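Local coordinates for putative uncharacterized protein (Coprinopsis cinerea, PDB 3W9A) that probably hydrolyses beta-glucan chains, as the catalytic domain of a fungal glycoside hydrolase of family 131 with a beta-jelly-roll fold, at residues A[7-12]-A[44-49]; A[50-55]-A[97-102]; A[147-150]-A[156-159]. All coordinates share one frame; numbering follows the deposited sequence.

Contact 1 of 3, residues A[7-12]-A[44-49]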
loop_
_atom_site.group_PDB
_atom_site.type_symbol
_atom_site.label_atom_id
_atom_site.label_comp_id
_atom_site.label_asym_id
_atom_site.label_seq_id
_atom_site.Cartn_x
_atom_site.Cartn_y
_atom_site.Cartn_z
ATOM N N GLY A 7 -9.707 -1.910 -5.128
ATOM C CA GLY A 7 -8.552 -1.225 -5.713
ATOM C C GLY A 7 -7.876 -1.982 -6.841
ATOM O O GLY A 7 -6.707 -1.710 -7.169
ATOM N N SER A 8 -8.592 -2.934 -7.442
ATOM C CA SER A 8 -8.096 -3.649 -8.615
ATOM C C SER A 8 -7.558 -2.640 -9.611
ATOM O O SER A 8 -8.134 -1.572 -9.770
ATOM C CB SER A 8 -9.233 -4.427 -9.281
ATOM O OG SER A 8 -8.853 -4.802 -10.595
ATOM N N PHE A 9 -6.449 -2.967 -10.269
ATOM C CA PHE A 9 -5.917 -2.116 -11.316
ATOM C C PHE A 9 -6.387 -2.586 -12.701
ATOM O O PHE A 9 -5.878 -2.102 -13.726
ATOM C CB PHE A 9 -4.381 -2.062 -11.247
ATOM C CG PHE A 9 -3.863 -1.418 -9.999
ATOM C CD1 PHE A 9 -4.086 -0.077 -9.758
ATOM C CD2 PHE A 9 -3.164 -2.154 -9.051
ATOM C CE1 PHE A 9 -3.627 0.523 -8.598
ATOM C CE2 PHE A 9 -2.696 -1.553 -7.895
ATOM C CZ PHE A 9 -2.934 -0.215 -7.665
ATOM N N ASN A 10 -7.371 -3.498 -12.757
ATOM C CA ASN A 10 -7.762 -4.057 -14.064
ATOM C C ASN A 10 -8.216 -2.976 -15.064
ATOM O O ASN A 10 -8.058 -3.153 -16.252
ATOM C CB ASN A 10 -8.852 -5.127 -13.931
ATOM C CG ASN A 10 -8.346 -6.413 -13.328
ATOM O OD1 ASN A 10 -7.133 -6.632 -13.221
ATOM N ND2 ASN A 10 -9.283 -7.282 -12.920
ATOM N N ASN A 11 -8.778 -1.872 -14.583
ATOM C CA ASN A 11 -9.261 -0.814 -15.475
ATOM C C ASN A 11 -8.222 0.265 -15.686
ATOM O O ASN A 11 -8.460 1.214 -16.421
ATOM C CB ASN A 11 -10.541 -0.184 -14.932
ATOM C CG ASN A 11 -11.726 -1.110 -15.045
ATOM O OD1 ASN A 11 -11.621 -2.211 -15.582
ATOM N ND2 ASN A 11 -12.866 -0.671 -14.533
ATOM N N TYR A 12 -7.066 0.113 -15.048
ATOM C CA TYR A 12 -5.999 1.094 -15.185
ATOM C C TYR A 12 -4.940 0.494 -16.082
ATOM O O TYR A 12 -4.126 -0.303 -15.634
ATOM C CB TYR A 12 -5.449 1.514 -13.810
ATOM C CG TYR A 12 -6.442 2.338 -13.024
ATOM C CD1 TYR A 12 -6.438 3.738 -13.087
ATOM C CD2 TYR A 12 -7.416 1.723 -12.240
ATOM C CE1 TYR A 12 -7.355 4.490 -12.351
ATOM C CE2 TYR A 12 -8.335 2.467 -11.519
ATOM C CZ TYR A 12 -8.312 3.840 -11.573
ATOM O OH TYR A 12 -9.261 4.546 -10.843
ATOM N N LEU A 44 3.789 6.623 -11.787
ATOM C CA LEU A 44 2.892 5.470 -11.774
ATOM C C LEU A 44 2.945 4.724 -13.090
ATOM O O LEU A 44 2.714 5.301 -14.146
ATOM C CB LEU A 44 1.452 5.912 -11.471
ATOM C CG LEU A 44 1.217 6.558 -10.102
ATOM C CD1 LEU A 44 -0.195 7.111 -10.019
ATOM C CD2 LEU A 44 1.494 5.599 -8.928
ATOM N N ASN A 45 3.269 3.437 -13.022
ATOM C CA ASN A 45 3.289 2.589 -14.197
ATOM C C ASN A 45 2.654 1.241 -13.917
ATOM O O ASN A 45 2.691 0.738 -12.794
ATOM C CB ASN A 45 4.717 2.414 -14.716
ATOM C CG ASN A 45 5.297 3.704 -15.217
ATOM O OD1 ASN A 45 6.007 4.413 -14.485
ATOM N ND2 ASN A 45 4.927 4.076 -16.437
ATOM N N LEU A 46 2.093 0.654 -14.967
ATOM C CA LEU A 46 1.281 -0.548 -14.885
ATOM C C LEU A 46 1.806 -1.610 -15.844
ATOM O O LEU A 46 2.190 -1.287 -16.969
ATOM C CB LEU A 46 -0.155 -0.189 -15.244
ATOM C CG LEU A 46 -0.815 0.884 -14.363
ATOM C CD1 LEU A 46 -1.635 1.877 -15.186
ATOM C CD2 LEU A 46 -1.660 0.236 -13.283
ATOM N N ASP A 47 1.825 -2.875 -15.396
ATOM C CA ASP A 47 2.401 -3.976 -16.175
ATOM C C ASP A 47 2.044 -5.323 -15.553
ATOM O O ASP A 47 1.967 -5.445 -14.325
ATOM C CB ASP A 47 3.934 -3.834 -16.237
ATOM C CG ASP A 47 4.576 -4.665 -17.334
ATOM O OD1 ASP A 47 5.037 -5.806 -17.050
ATOM O OD2 ASP A 47 4.610 -4.177 -18.479
ATOM N N PRO A 48 1.849 -6.352 -16.389
ATOM C CA PRO A 48 1.578 -7.668 -15.853
ATOM C C PRO A 48 2.678 -8.199 -14.934
ATOM O O PRO A 48 2.374 -8.923 -13.991
ATOM C CB PRO A 48 1.440 -8.541 -17.106
ATOM C CG PRO A 48 2.001 -7.729 -18.219
ATOM C CD PRO A 48 1.668 -6.325 -17.844
ATOM N N SER A 49 3.934 -7.826 -15.182
ATOM C CA SER A 49 5.032 -8.276 -14.330
ATOM C C SER A 49 5.095 -7.521 -13.001
ATOM O O SER A 49 5.921 -7.829 -12.132
ATOM C CB SER A 49 6.372 -8.131 -15.071
ATOM O OG SER A 49 6.703 -6.777 -15.286
#

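Contact 2 of 3, residues A[50-55]-A[97-102]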
loop_
_atom_site.group_PDB
_atom_site.type_symbol
_atom_site.label_atom_id
_atom_site.label_comp_id
_atom_site.label_asym_id
_atom_site.label_seq_id
_atom_site.Cartn_x
_atom_site.Cartn_y
_atom_site.Cartn_z
ATOM N N TYR A 50 4.232 -6.525 -12.834
ATOM C CA TYR A 50 4.268 -5.710 -11.612
ATOM C C TYR A 50 3.361 -6.273 -10.514
ATOM O O TYR A 50 3.234 -5.673 -9.440
ATOM C CB TYR A 50 3.875 -4.253 -11.908
ATOM C CG TYR A 50 4.765 -3.504 -12.888
ATOM C CD1 TYR A 50 6.013 -3.997 -13.287
ATOM C CD2 TYR A 50 4.360 -2.281 -13.401
ATOM C CE1 TYR A 50 6.817 -3.287 -14.170
ATOM C CE2 TYR A 50 5.165 -1.572 -14.279
ATOM C CZ TYR A 50 6.376 -2.088 -14.660
ATOM O OH TYR A 50 7.138 -1.378 -15.519
ATOM N N LYS A 51 2.712 -7.402 -10.783
ATOM C CA LYS A 51 1.796 -7.963 -9.804
ATOM C C LYS A 51 2.353 -9.213 -9.164
ATOM O O LYS A 51 3.296 -9.850 -9.658
ATOM C CB LYS A 51 0.402 -8.232 -10.395
ATOM C CG LYS A 51 0.348 -9.237 -11.511
ATOM C CD LYS A 51 -1.037 -9.872 -11.641
ATOM C CE LYS A 51 -0.913 -11.384 -11.775
ATOM N NZ LYS A 51 -2.119 -11.993 -12.398
ATOM N N ASN A 52 1.761 -9.548 -8.032
ATOM C CA ASN A 52 1.991 -10.837 -7.436
ATOM C C ASN A 52 1.364 -11.873 -8.364
ATOM O O ASN A 52 0.153 -11.916 -8.486
ATOM C CB ASN A 52 1.361 -10.905 -6.034
ATOM C CG ASN A 52 1.579 -12.246 -5.378
ATOM O OD1 ASN A 52 1.839 -13.229 -6.055
ATOM N ND2 ASN A 52 1.502 -12.289 -4.063
ATOM N N PRO A 53 2.191 -12.717 -9.014
ATOM C CA PRO A 53 1.626 -13.680 -9.966
ATOM C C PRO A 53 0.568 -14.629 -9.370
ATOM O O PRO A 53 -0.280 -15.113 -10.100
ATOM C CB PRO A 53 2.865 -14.454 -10.460
ATOM C CG PRO A 53 3.875 -14.291 -9.384
ATOM C CD PRO A 53 3.639 -12.945 -8.786
ATOM N N ALA A 54 0.601 -14.879 -8.063
ATOM C CA ALA A 54 -0.447 -15.696 -7.425
ATOM C C ALA A 54 -1.836 -15.036 -7.381
ATOM O O ALA A 54 -2.815 -15.711 -7.071
ATOM C CB ALA A 54 -0.030 -16.102 -6.009
ATOM N N ILE A 55 -1.920 -13.727 -7.650
ATOM C CA ILE A 55 -3.192 -12.990 -7.592
ATOM C C ILE A 55 -3.815 -13.072 -8.963
ATOM O O ILE A 55 -3.692 -12.153 -9.786
ATOM C CB ILE A 55 -3.006 -11.519 -7.168
ATOM C CG1 ILE A 55 -2.374 -11.473 -5.783
ATOM C CG2 ILE A 55 -4.347 -10.780 -7.147
ATOM C CD1 ILE A 55 -2.107 -10.070 -5.280
ATOM N N HIS A 97 -6.391 -4.921 2.387
ATOM C CA HIS A 97 -5.454 -5.848 1.738
ATOM C C HIS A 97 -4.538 -5.149 0.752
ATOM O O HIS A 97 -4.952 -4.221 0.030
ATOM C CB HIS A 97 -6.191 -6.906 0.940
ATOM C CG HIS A 97 -6.916 -7.916 1.761
ATOM N ND1 HIS A 97 -6.467 -9.209 1.902
ATOM C CD2 HIS A 97 -8.079 -7.843 2.450
ATOM C CE1 HIS A 97 -7.319 -9.888 2.650
ATOM N NE2 HIS A 97 -8.298 -9.080 3.006
ATOM N N PHE A 98 -3.307 -5.626 0.692
ATOM C CA PHE A 98 -2.390 -5.267 -0.378
ATOM C C PHE A 98 -1.214 -6.221 -0.359
ATOM O O PHE A 98 -0.964 -6.910 0.650
ATOM C CB PHE A 98 -1.868 -3.832 -0.236
ATOM C CG PHE A 98 -1.150 -3.571 1.055
ATOM C CD1 PHE A 98 0.242 -3.611 1.116
ATOM C CD2 PHE A 98 -1.865 -3.290 2.214
ATOM C CE1 PHE A 98 0.900 -3.398 2.309
ATOM C CE2 PHE A 98 -1.205 -3.077 3.414
ATOM C CZ PHE A 98 0.177 -3.122 3.455
ATOM N N SER A 99 -0.489 -6.231 -1.474
ATOM C CA SER A 99 0.772 -6.945 -1.614
ATOM C C SER A 99 1.816 -5.992 -2.150
ATOM O O SER A 99 1.549 -5.225 -3.074
ATOM C CB SER A 99 0.649 -8.124 -2.597
ATOM O OG SER A 99 -0.429 -8.984 -2.252
ATOM N N ILE A 100 3.019 -6.093 -1.608
ATOM C CA ILE A 100 4.083 -5.193 -1.942
ATOM C C ILE A 100 5.409 -5.947 -2.169
ATOM O O ILE A 100 5.661 -7.020 -1.593
ATOM C CB ILE A 100 4.172 -4.108 -0.845
ATOM C CG1 ILE A 100 5.115 -2.979 -1.243
ATOM C CG2 ILE A 100 4.607 -4.684 0.487
ATOM C CD1 ILE A 100 4.843 -1.687 -0.499
ATOM N N LYS A 101 6.234 -5.408 -3.056
ATOM C CA LYS A 101 7.596 -5.908 -3.214
ATOM C C LYS A 101 8.526 -4.854 -3.757
ATOM O O LYS A 101 8.094 -3.788 -4.235
ATOM C CB LYS A 101 7.647 -7.108 -4.154
ATOM C CG LYS A 101 7.527 -6.754 -5.631
ATOM C CD LYS A 101 8.270 -7.741 -6.514
ATOM C CE LYS A 101 8.242 -7.294 -7.958
ATOM N NZ LYS A 101 8.823 -8.336 -8.843
ATOM N N ARG A 102 9.811 -5.191 -3.698
ATOM C CA ARG A 102 10.860 -4.430 -4.367
ATOM C C ARG A 102 11.635 -5.364 -5.277
ATOM O O ARG A 102 11.480 -6.582 -5.191
ATOM C CB ARG A 102 11.798 -3.793 -3.343
ATOM C CG ARG A 102 12.590 -4.773 -2.487
ATOM C CD ARG A 102 13.788 -4.051 -1.902
ATOM N NE ARG A 102 14.789 -4.948 -1.365
ATOM C CZ ARG A 102 15.933 -5.274 -1.971
ATOM N NH1 ARG A 102 16.234 -4.817 -3.183
ATOM N NH2 ARG A 102 16.788 -6.080 -1.352
HETATM O O HOH W 1 6.335 -9.620 -10.007
#

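Contact 3 of 3, residues A[147-150]-A[156-159]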
loop_
_atom_site.group_PDB
_atom_site.type_symbol
_atom_site.label_atom_id
_atom_site.label_comp_id
_atom_site.label_asym_id
_atom_site.label_seq_id
_atom_site.Cartn_x
_atom_site.Cartn_y
_atom_site.Cartn_z
ATOM N N TRP A 147 6.171 -5.832 14.119
ATOM C CA TRP A 147 6.512 -6.935 13.236
ATOM C C TRP A 147 7.458 -6.426 12.170
ATOM O O TRP A 147 7.375 -5.267 11.765
ATOM C CB TRP A 147 5.220 -7.457 12.614
ATOM C CG TRP A 147 5.336 -8.593 11.644
ATOM C CD1 TRP A 147 5.097 -9.904 11.902
ATOM C CD2 TRP A 147 5.645 -8.511 10.246
ATOM N NE1 TRP A 147 5.267 -10.648 10.768
ATOM C CE2 TRP A 147 5.609 -9.816 9.736
ATOM C CE3 TRP A 147 5.978 -7.464 9.387
ATOM C CZ2 TRP A 147 5.877 -10.107 8.405
ATOM C CZ3 TRP A 147 6.253 -7.757 8.063
ATOM C CH2 TRP A 147 6.191 -9.064 7.584
ATOM N N SER A 148 8.352 -7.286 11.702
ATOM C CA SER A 148 9.254 -6.902 10.637
ATOM C C SER A 148 9.850 -8.132 10.006
ATOM O O SER A 148 9.808 -9.226 10.577
ATOM C CB SER A 148 10.350 -5.922 11.137
ATOM O OG SER A 148 11.370 -6.570 11.873
ATOM N N THR A 149 10.370 -7.967 8.803
ATOM C CA THR A 149 10.894 -9.089 8.055
ATOM C C THR A 149 11.907 -8.532 7.068
ATOM O O THR A 149 11.722 -7.421 6.551
ATOM C CB THR A 149 9.758 -9.891 7.364
ATOM O OG1 THR A 149 10.215 -11.202 7.019
ATOM C CG2 THR A 149 9.252 -9.205 6.110
ATOM N N PRO A 150 13.019 -9.255 6.852
ATOM C CA PRO A 150 13.932 -8.790 5.827
ATOM C C PRO A 150 13.218 -8.495 4.505
ATOM O O PRO A 150 12.469 -9.322 4.013
ATOM C CB PRO A 150 14.896 -9.964 5.693
ATOM C CG PRO A 150 15.019 -10.462 7.103
ATOM C CD PRO A 150 13.636 -10.306 7.693
ATOM N N TRP A 156 7.138 -11.391 -2.761
ATOM C CA TRP A 156 5.889 -10.633 -2.694
ATOM C C TRP A 156 5.379 -10.760 -1.284
ATOM O O TRP A 156 5.136 -11.853 -0.819
ATOM C CB TRP A 156 4.852 -11.117 -3.713
ATOM C CG TRP A 156 4.949 -10.426 -5.027
ATOM C CD1 TRP A 156 5.542 -10.896 -6.189
ATOM C CD2 TRP A 156 4.457 -9.111 -5.338
ATOM N NE1 TRP A 156 5.425 -9.955 -7.181
ATOM C CE2 TRP A 156 4.775 -8.852 -6.688
ATOM C CE3 TRP A 156 3.786 -8.122 -4.596
ATOM C CZ2 TRP A 156 4.437 -7.643 -7.320
ATOM C CZ3 TRP A 156 3.438 -6.922 -5.232
ATOM C CH2 TRP A 156 3.764 -6.697 -6.576
ATOM N N PHE A 157 5.269 -9.628 -0.601
ATOM C CA PHE A 157 4.805 -9.578 0.767
ATOM C C PHE A 157 3.348 -9.179 0.795
ATOM O O PHE A 157 2.971 -8.071 0.367
ATOM C CB PHE A 157 5.677 -8.625 1.569
ATOM C CG PHE A 157 7.085 -9.119 1.737
ATOM C CD1 PHE A 157 7.400 -10.033 2.752
ATOM C CD2 PHE A 157 8.091 -8.710 0.863
ATOM C CE1 PHE A 157 8.694 -10.507 2.898
ATOM C CE2 PHE A 157 9.391 -9.176 1.011
ATOM C CZ PHE A 157 9.696 -10.072 2.029
ATOM N N ASN A 158 2.537 -10.117 1.263
ATOM C CA ASN A 158 1.095 -9.955 1.342
ATOM C C ASN A 158 0.762 -9.467 2.710
ATOM O O ASN A 158 1.304 -9.974 3.692
ATOM C CB ASN A 158 0.360 -11.279 1.123
ATOM C CG ASN A 158 0.825 -12.006 -0.113
ATOM O OD1 ASN A 158 1.205 -13.200 -0.059
ATOM N ND2 ASN A 158 0.786 -11.316 -1.243
ATOM N N PHE A 159 -0.139 -8.499 2.787
ATOM C CA PHE A 159 -0.619 -8.001 4.065
ATOM C C PHE A 159 -2.103 -7.770 4.064
ATOM O O PHE A 159 -2.721 -7.481 3.017
ATOM C CB PHE A 159 0.029 -6.677 4.419
ATOM C CG PHE A 159 1.523 -6.743 4.589
ATOM C CD1 PHE A 159 2.080 -7.201 5.777
ATOM C CD2 PHE A 159 2.368 -6.328 3.582
ATOM C CE1 PHE A 159 3.456 -7.238 5.960
ATOM C CE2 PHE A 159 3.743 -6.363 3.743
ATOM C CZ PHE A 159 4.290 -6.809 4.943
#

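Contact 1 of 3, residues A[7-12]-A[44-49]
Leu46 of strand 44-47 reaches across to Phe9 and Tyr12 at the two ends of a type I beta turn. Its CG lies beside the backbone N and anti to the carbonyl carbon (chi1 -59°). The second torsion, 138°, is not staggered. The two methyls straddle the carbonyl oxygen of Tyr12. CD1 is 3.3 Å and CD2 3.4 Å from Tyr12 O. CD2 also meets the first side-chain carbons of the turn, at 4.1 Å from Phe9 CB and 4.0 Å from Tyr12 CB.

Beside Phe9 CB, CD2 also comes obliquely to the Phe9 ring, whereas the Tyr12 ring leads away. The Phe9 ring has Gly7 O over the centre of one face, 3.8 Å above its plane, and Tyr30 lies nearly parallel to it. The Tyr12 ring stacks with Phe18, and its OH bonds to Thr29 N. The turn is closed by Tyr12 N to Phe9 O, 2.8 Å. An ST turn from Ser8 OG to Asn10 N (2.9 Å) leads into it.

Those turn bonds, with others from Glu58 and Arg60, hold the loop. The contact itself is van der Waals packing of methyls on a carbonyl oxygen and CB atoms.

Contact 2 of 3, residues A[50-55]-A[97-102]
Ser99, on strand 93-101, meets Asn52 and Ile55 of the loop that follows strand 44-47. Along the strand, His97 comes first. It looks elsewhere, stacking on Tyr221 and bonding to Glu223. Phe98 points its side chain to the other face of the sheet.

Ser99 turns toward the loop. Its OG sits beside the backbone N (chi1 -53°) and is 3.6 Å from Ile55 CD1. Asn52 ND2 is 4.2 Å from Ser99 OG, too far for a bond. The Ser99 hydroxyl lies close to the Asn158 side chain, and Asn52 ND2 bonds to Asn177 O. Ile100 again faces away from the loop.

Lys101 comes back to the loop side through a water. The water accepts from Lys101 NZ at 3.0 Å and donates to Lys51 O at 3.1 Å. The ammonium also lies against Tyr216 in a cation-pi contact.

The loop keeps its own shape. Asn52 OD1 takes Ala54 N at 2.9 Å, from above the carbonyl plane. Ile55 N bonds to Asn52 O at 2.9 Å. This is an Asx turn overlapping a type I beta turn, laid over one face of an antiparallel sheet of the beta-jelly roll.

Contact 3 of 3, residues A[147-150]-A[156-159]
Trp147 and Phe159 meet edge to face across the interior of the beta-jelly roll, between strands of its two antiparallel sheets. Strands 147-150 and 157-159 run nearly antiparallel, at 164°. Their axes stay 11.0 Å apart. That spacing is too wide for backbone pairing, and side chains fill it. Each strand finds its backbone partners in its own sheet: Trp147 with Trp139, and Phe157 with Ile100.

The tight part holds two side-chain pairs. In the first, the edge of Phe159 is turned toward the six-membered ring of Trp147, with the planes at 87° and the centroids 5.5 Å apart. Phe159 CE1 is 3.5 Å from Trp147 CZ3, which lies at the Phe159 edge, near that ring's plane. The meeting is offset, so the Phe159 edge does not sit over the middle of the indole. Trp147 CG is anti to the backbone N (chi1 179°), which carries the indole out from its strand toward the opposite sheet. Phe159 starts out less directly, but its ring swings nearer at the end. Leu172 touches both rings and Phe98 meets Phe159, so this end of the contact is packed on further sides. In the second pair, Thr149 and buried Phe157 approach from opposite directions. Thr149 places its methyl between the backbone N and the carbonyl carbon, with OG1 anti to the N. The methyl CG2 then reaches the ring obliquely, 3.5 Å from Phe157 CE1.

The looser side is Pro150, which is exposed. The CB of Pro150 is directed away, and its carbonyl oxygen does the touching. No hydrogen bond crosses between the segments, so the whole contact rests on packing. At its outer end this carbonyl lies oblique to the Phe157 ring, with Pro150 O 3.5 Å from Phe157 CZ.

Overall arrangement
The three contacts follow one another along the chain, each closing before the next opens. All lie within the family 131 catalytic domain. The centres of contacts 1 and 2 are about 11 Å apart, as are those of contacts 2 and 3; contacts 1 and 3 are about 21 Å apart. One antiparallel sheet connects them through strands 44-47, 93-101 and 157-164. Contacts 1 and 2 touch where Asn45 packs on Tyr50. Contacts 2 and 3 lie on neighbouring strands, with a probable backbone bond between Phe98 and Phe159. Contacts 1 and 2 bring loops against this sheet, whereas contact 3 joins it to the second sheet of the jelly roll.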